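Local coordinates for Mll2253 protein (Mesorhizobium loti, PDB 3Q63) that is of unknown function but, as an AHA1-family protein with a Bet v 1-like fold, may bind a small ligand or a partner protein, at residues 21-25 / 68-74; 35-39 / 131-135. One frame throughout, in Å; residues are numbered along the deposited sequence.

Interaction 1: residues 21-25 / 68-74; sequences PEKLW and VEPNKTL
Glu-69 O, 3.7 Å from Trp-25 CH2, is gripped by two backbone donors: Lys-72 N at 2.7 Å and Thr-73 N at 2.8 Å. Two successive residues thus lie across from one residue, Glu-69, which makes a classic beta bulge at the end of the hairpin between the two strands. Pro-70 and Asn-71 fill the corners of a turn close to type II. Proline suits the first corner with its fixed phi, and asparagine suits the second because it tolerates positive phi (60°) better than most residues. The turn presents its backbone to a single large side chain. Asn-71 N stands 3.2 Å above the middle of the Trp-25 indole, while Pro-70 CA makes a CH-pi contact farther out, 3.9 Å from the centroid of the Trp-25 six-membered ring. At the indole edge, near its plane, lie Val-68 CG1 and Thr-73 O, the latter 3.2 Å from Trp-25 CH2, and Leu-74 CB touches the same end obliquely. Tryptophan suits the place because its broad flat ring can cover the turn's backbone from Pro-70 CA to Asn-71 N and still reach Val-68 and Leu-74; with CG anti to the backbone N (chi1 -179°) it reaches out from the helix to do so. The Asn-71 amide stands steeply to the indole, the planes 74° apart, and turns OD1 back to within 3.4 Å of Trp-25 CB and 3.6 Å of Glu-22 CA. Pro-21, which has no N-H to give, is well placed in the first turn of its helix. Trp-25 also packs on Leu-97 of strand 92-100, to which Lys-72 is joined by backbone hydrogen bonding, and Leu-24 turns to Leu-106 of strand 103-113, so helix 21-29 lies beside the hairpin joining strands 60-69 and 73-77.

Interaction 2: residues 35-39 / 131-135; sequences EEWLM and FFEKL
Leu-38 CD1 sits squarely over the ring of Phe-131, 3.5 Å from its centroid and 6° off the normal, a close CH-pi contact at the heart of the packing. Leucine suits the place because its branch can present one methyl to the middle of a ring; CG is anti to the backbone N (chi1 -170°), and the turn at chi2 then brings CD1 back over the ring although the side chain sets out away from the helix. Trp-37 is held between two leucines: Leu-135 CD1 lies over one face, 3.9 Å from the centroid of the five-membered ring, and Leu-38 CB over the other. Phe-131 CB meets the indole edge in its plane, and Trp-37 CB presses on the helix backbone at Leu-135 N, 3.5 Å away. The indole N-H is satisfied by Ala-27 O. With an alanine at Trp-37, a gap would probably open between Leu-38 and Leu-135, and Ala-27 O would lose this donor. Selenomethionine Met-39, a label replacing methionine, brings CE to Phe-131 CZ at 3.9 Å and also packs on Trp-57 of the second subunit. The solvent side is looser and polar. There Lys-134 lays its aliphatic chain past Trp-37 and, bent at chi3 (66°), gives NZ to a water at 2.7 Å. The same water donates to Trp-37 O at 2.9 Å and Leu-38 O at 3.1 Å, so it links the amine to two carbonyls that NZ does not itself bond. Around the contact, Trp-128 meets Phe-131 edge-to-face, Ile-53 of strand 50-54 adjoins Leu-38, and Leu-135 packs on Leu-24 of helix 21-29 and Leu-106 of strand 103-113, placing segment 35-39 against the long helix 118-141 of this helix-grip fold.

How the interactions relate
From the N terminus the chain first gives segment 21-25 and, beginning in the very next helix, segment 35-39. It then runs through strands 40-41, 50-54 and 60-69 and turns at the hairpin of 68-74, where interaction 1 closes its loop. Interaction 2 closes only much later, when the C-terminal helix supplies 131-135. The segments alternate, so the two loops cross rather than nest. Interaction 1 ties the first helix to a hairpin of the sheet, and interaction 2 ties the second to the long helix. Their centres are about 16 Å apart, yet Leu-24 CD2 lies 3.9 Å from Leu-135 CD2, so the helix of interaction 1 packs on the long helix of interaction 2.

Interaction 1: residues 21-25 / 68-74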
loop_
_atom_site.group_PDB
_atom_site.type_symbol
_atom_site.label_atom_id
_atom_site.label_comp_id
_atom_site.label_asym_id
_atom_site.label_seq_id
_atom_site.Cartn_x
_atom_site.Cartn_y
_atom_site.Cartn_z
ATOM N N PRO B 21 23.964 -3.725 14.453
ATOM C CA PRO B 21 23.629 -4.401 13.194
ATOM C C PRO B 21 22.760 -5.655 13.353
ATOM O O PRO B 21 21.820 -5.862 12.581
ATOM C CB PRO B 21 25.004 -4.696 12.579
ATOM C CG PRO B 21 25.905 -4.788 13.780
ATOM C CD PRO B 21 25.424 -3.651 14.639
ATOM N N GLU B 22 23.049 -6.475 14.361
ATOM C CA GLU B 22 22.269 -7.696 14.583
ATOM C C GLU B 22 20.777 -7.448 14.777
ATOM O O GLU B 22 19.942 -8.203 14.276
ATOM C CB GLU B 22 22.810 -8.466 15.790
ATOM C CG GLU B 22 24.215 -8.971 15.589
ATOM C CD GLU B 22 25.235 -7.855 15.667
ATOM O OE1 GLU B 22 26.307 -7.981 15.027
ATOM O OE2 GLU B 22 24.966 -6.859 16.383
ATOM N N LYS B 23 20.454 -6.394 15.517
ATOM C CA LYS B 23 19.072 -6.023 15.787
ATOM C C LYS B 23 18.414 -5.541 14.493
ATOM O O LYS B 23 17.303 -5.948 14.157
ATOM C CB LYS B 23 19.047 -4.913 16.841
ATOM C CG LYS B 23 17.690 -4.316 17.134
ATOM C CD LYS B 23 17.027 -5.009 18.305
ATOM C CE LYS B 23 16.492 -3.991 19.302
ATOM N NZ LYS B 23 17.614 -3.207 19.903
ATOM N N LEU B 24 19.112 -4.676 13.770
ATOM C CA LEU B 24 18.602 -4.159 12.505
ATOM C C LEU B 24 18.377 -5.344 11.566
ATOM O O LEU B 24 17.327 -5.462 10.941
ATOM C CB LEU B 24 19.620 -3.198 11.876
ATOM C CG LEU B 24 19.119 -1.999 11.065
ATOM C CD1 LEU B 24 20.258 -1.478 10.212
ATOM C CD2 LEU B 24 17.937 -2.391 10.175
ATOM N N TRP B 25 19.367 -6.234 11.485
ATOM C CA TRP B 25 19.275 -7.394 10.608
ATOM C C TRP B 25 18.021 -8.222 10.848
ATOM O O TRP B 25 17.371 -8.666 9.895
ATOM C CB TRP B 25 20.511 -8.288 10.755
ATOM C CG TRP B 25 20.468 -9.497 9.855
ATOM C CD1 TRP B 25 20.161 -10.780 10.214
ATOM C CD2 TRP B 25 20.704 -9.524 8.440
ATOM N NE1 TRP B 25 20.195 -11.603 9.113
ATOM C CE2 TRP B 25 20.526 -10.859 8.012
ATOM C CE3 TRP B 25 21.050 -8.550 7.494
ATOM C CZ2 TRP B 25 20.684 -11.244 6.679
ATOM C CZ3 TRP B 25 21.206 -8.937 6.166
ATOM C CH2 TRP B 25 21.024 -10.272 5.774
ATOM N N VAL B 68 22.127 -12.864 0.304
ATOM C CA VAL B 68 22.019 -12.813 1.749
ATOM C C VAL B 68 23.376 -12.959 2.416
ATOM O O VAL B 68 24.041 -13.982 2.280
ATOM C CB VAL B 68 21.100 -13.924 2.276
ATOM C CG1 VAL B 68 20.987 -13.822 3.788
ATOM C CG2 VAL B 68 19.726 -13.816 1.632
ATOM N N GLU B 69 23.774 -11.925 3.140
ATOM C CA GLU B 69 25.035 -11.925 3.856
ATOM C C GLU B 69 24.733 -11.393 5.254
ATOM O O GLU B 69 24.746 -10.185 5.487
ATOM C CB GLU B 69 26.040 -11.034 3.135
ATOM C CG GLU B 69 27.409 -11.001 3.769
ATOM C CD GLU B 69 28.427 -10.325 2.877
ATOM O OE1 GLU B 69 28.185 -9.166 2.462
ATOM O OE2 GLU B 69 29.470 -10.951 2.593
ATOM N N PRO B 70 24.451 -12.304 6.198
ATOM C CA PRO B 70 24.120 -12.018 7.593
ATOM C C PRO B 70 24.732 -10.760 8.182
ATOM O O PRO B 70 25.949 -10.553 8.147
ATOM C CB PRO B 70 24.545 -13.292 8.302
ATOM C CG PRO B 70 24.149 -14.331 7.312
ATOM C CD PRO B 70 24.688 -13.749 6.017
ATOM N N ASN B 71 23.852 -9.913 8.706
ATOM C CA ASN B 71 24.226 -8.653 9.331
ATOM C C ASN B 71 24.945 -7.697 8.396
ATOM O O ASN B 71 25.412 -6.652 8.838
ATOM C CB ASN B 71 25.097 -8.912 10.561
ATOM C CG ASN B 71 24.471 -9.903 11.519
ATOM O OD1 ASN B 71 23.289 -9.807 11.855
ATOM N ND2 ASN B 71 25.266 -10.864 11.972
ATOM N N LYS B 72 25.032 -8.028 7.111
ATOM C CA LYS B 72 25.740 -7.147 6.182
ATOM C C LYS B 72 24.976 -6.725 4.932
ATOM O O LYS B 72 24.824 -5.528 4.671
ATOM C CB LYS B 72 27.066 -7.790 5.767
ATOM C CG LYS B 72 28.044 -7.989 6.918
ATOM C CD LYS B 72 29.341 -8.627 6.442
ATOM C CE LYS B 72 30.336 -8.784 7.588
ATOM N NZ LYS B 72 31.638 -9.333 7.111
ATOM N N THR B 73 24.500 -7.703 4.163
ATOM C CA THR B 73 23.782 -7.412 2.928
ATOM C C THR B 73 22.544 -8.277 2.717
ATOM O O THR B 73 22.519 -9.455 3.075
ATOM C CB THR B 73 24.701 -7.605 1.698
ATOM O OG1 THR B 73 25.922 -6.885 1.898
ATOM C CG2 THR B 73 24.024 -7.090 0.440
ATOM N N LEU B 74 21.523 -7.680 2.115
ATOM C CA LEU B 74 20.287 -8.376 1.818
ATOM C C LEU B 74 19.677 -7.782 0.554
ATOM O O LEU B 74 19.467 -6.573 0.468
ATOM C CB LEU B 74 19.301 -8.243 2.982
ATOM C CG LEU B 74 17.893 -8.817 2.765
ATOM C CD1 LEU B 74 17.973 -10.303 2.450
ATOM C CD2 LEU B 74 17.054 -8.577 4.008
#

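Interaction 2: residues 35-39 / 131-135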
loop_
_atom_site.group_PDB
_atom_site.type_symbol
_atom_site.label_atom_id
_atom_site.label_comp_id
_atom_site.label_asym_id
_atom_site.label_seq_id
_atom_site.Cartn_x
_atom_site.Cartn_y
_atom_site.Cartn_z
ATOM N N GLU B 35 6.651 -7.053 8.860
ATOM C CA GLU B 35 5.269 -6.605 8.783
ATOM C C GLU B 35 4.998 -5.370 9.643
ATOM O O GLU B 35 4.081 -4.597 9.362
ATOM C CB GLU B 35 4.325 -7.734 9.206
ATOM C CG GLU B 35 2.856 -7.359 9.106
ATOM C CD GLU B 35 1.944 -8.432 9.660
ATOM O OE1 GLU B 35 2.053 -9.591 9.215
ATOM O OE2 GLU B 35 1.114 -8.113 10.541
ATOM N N GLU B 36 5.816 -5.179 10.672
ATOM C CA GLU B 36 5.666 -4.061 11.596
ATOM C C GLU B 36 6.039 -2.706 10.987
ATOM O O GLU B 36 5.407 -1.698 11.290
ATOM C CB GLU B 36 6.513 -4.323 12.845
ATOM C CG GLU B 36 5.888 -3.847 14.134
ATOM C CD GLU B 36 4.478 -4.382 14.328
ATOM O OE1 GLU B 36 4.298 -5.621 14.348
ATOM O OE2 GLU B 36 3.546 -3.556 14.447
ATOM N N TRP B 37 7.065 -2.675 10.142
ATOM C CA TRP B 37 7.476 -1.420 9.522
ATOM C C TRP B 37 7.186 -1.394 8.031
ATOM O O TRP B 37 7.103 -0.327 7.424
ATOM C CB TRP B 37 8.967 -1.150 9.748
ATOM C CG TRP B 37 9.885 -2.213 9.227
ATOM C CD1 TRP B 37 10.292 -3.340 9.886
ATOM C CD2 TRP B 37 10.496 -2.264 7.933
ATOM N NE1 TRP B 37 11.118 -4.088 9.085
ATOM C CE2 TRP B 37 11.262 -3.451 7.881
ATOM C CE3 TRP B 37 10.472 -1.424 6.811
ATOM C CZ2 TRP B 37 11.995 -3.821 6.753
ATOM C CZ3 TRP B 37 11.206 -1.795 5.682
ATOM C CH2 TRP B 37 11.957 -2.984 5.666
ATOM N N LEU B 38 7.034 -2.571 7.437
ATOM C CA LEU B 38 6.745 -2.658 6.016
ATOM C C LEU B 38 5.288 -3.088 5.863
ATOM O O LEU B 38 4.388 -2.249 5.899
ATOM C CB LEU B 38 7.690 -3.662 5.358
ATOM C CG LEU B 38 7.673 -3.678 3.836
ATOM C CD1 LEU B 38 8.145 -2.328 3.281
ATOM C CD2 LEU B 38 8.569 -4.790 3.355
HETATM N N MSE B 39 5.059 -4.389 5.697
HETATM C CA MSE B 39 3.707 -4.935 5.588
HETATM C C MSE B 39 3.745 -6.457 5.502
HETATM O O MSE B 39 4.818 -7.063 5.480
HETATM C CB MSE B 39 2.975 -4.358 4.366
HETATM C CG MSE B 39 3.496 -4.839 3.020
HETATM SE SE MSE B 39 2.791 -3.817 1.513
HETATM C CE MSE B 39 4.129 -2.416 1.416
ATOM N N PHE B 131 9.057 4.171 5.361
ATOM C CA PHE B 131 9.278 2.818 5.861
ATOM C C PHE B 131 10.385 2.818 6.921
ATOM O O PHE B 131 10.248 2.187 7.971
ATOM C CB PHE B 131 9.657 1.863 4.724
ATOM C CG PHE B 131 8.510 1.496 3.811
ATOM C CD1 PHE B 131 7.263 1.149 4.327
ATOM C CD2 PHE B 131 8.698 1.437 2.433
ATOM C CE1 PHE B 131 6.224 0.745 3.486
ATOM C CE2 PHE B 131 7.666 1.034 1.580
ATOM C CZ PHE B 131 6.426 0.686 2.110
ATOM N N PHE B 132 11.479 3.529 6.656
ATOM C CA PHE B 132 12.584 3.580 7.607
ATOM C C PHE B 132 12.202 4.276 8.907
ATOM O O PHE B 132 12.747 3.968 9.966
ATOM C CB PHE B 132 13.799 4.259 6.975
ATOM C CG PHE B 132 14.444 3.447 5.887
ATOM C CD1 PHE B 132 14.270 2.065 5.834
ATOM C CD2 PHE B 132 15.267 4.053 4.947
ATOM C CE1 PHE B 132 14.911 1.298 4.858
ATOM C CE2 PHE B 132 15.912 3.297 3.969
ATOM C CZ PHE B 132 15.735 1.917 3.925
ATOM N N GLU B 133 11.268 5.219 8.825
ATOM C CA GLU B 133 10.803 5.914 10.018
ATOM C C GLU B 133 10.116 4.890 10.915
ATOM O O GLU B 133 10.344 4.855 12.128
ATOM C CB GLU B 133 9.815 7.022 9.645
ATOM C CG GLU B 133 10.476 8.314 9.228
ATOM C CD GLU B 133 10.909 9.151 10.417
ATOM O OE1 GLU B 133 11.700 8.656 11.256
ATOM O OE2 GLU B 133 10.455 10.314 10.515
ATOM N N LYS B 134 9.279 4.049 10.317
ATOM C CA LYS B 134 8.577 3.028 11.088
ATOM C C LYS B 134 9.550 1.947 11.551
ATOM O O LYS B 134 9.310 1.287 12.557
ATOM C CB LYS B 134 7.446 2.411 10.254
ATOM C CG LYS B 134 6.339 3.404 9.911
ATOM C CD LYS B 134 5.232 2.777 9.072
ATOM C CE LYS B 134 4.462 1.716 9.837
ATOM N NZ LYS B 134 3.351 1.147 9.013
ATOM N N LEU B 135 10.648 1.775 10.818
ATOM C CA LEU B 135 11.653 0.787 11.182
ATOM C C LEU B 135 12.379 1.263 12.440
ATOM O O LEU B 135 12.582 0.494 13.381
ATOM C CB LEU B 135 12.661 0.590 10.045
ATOM C CG LEU B 135 13.929 -0.207 10.379
ATOM C CD1 LEU B 135 13.550 -1.603 10.836
ATOM C CD2 LEU B 135 14.843 -0.283 9.153
HETATM O O HOH W 1 4.592 0.784 6.588
#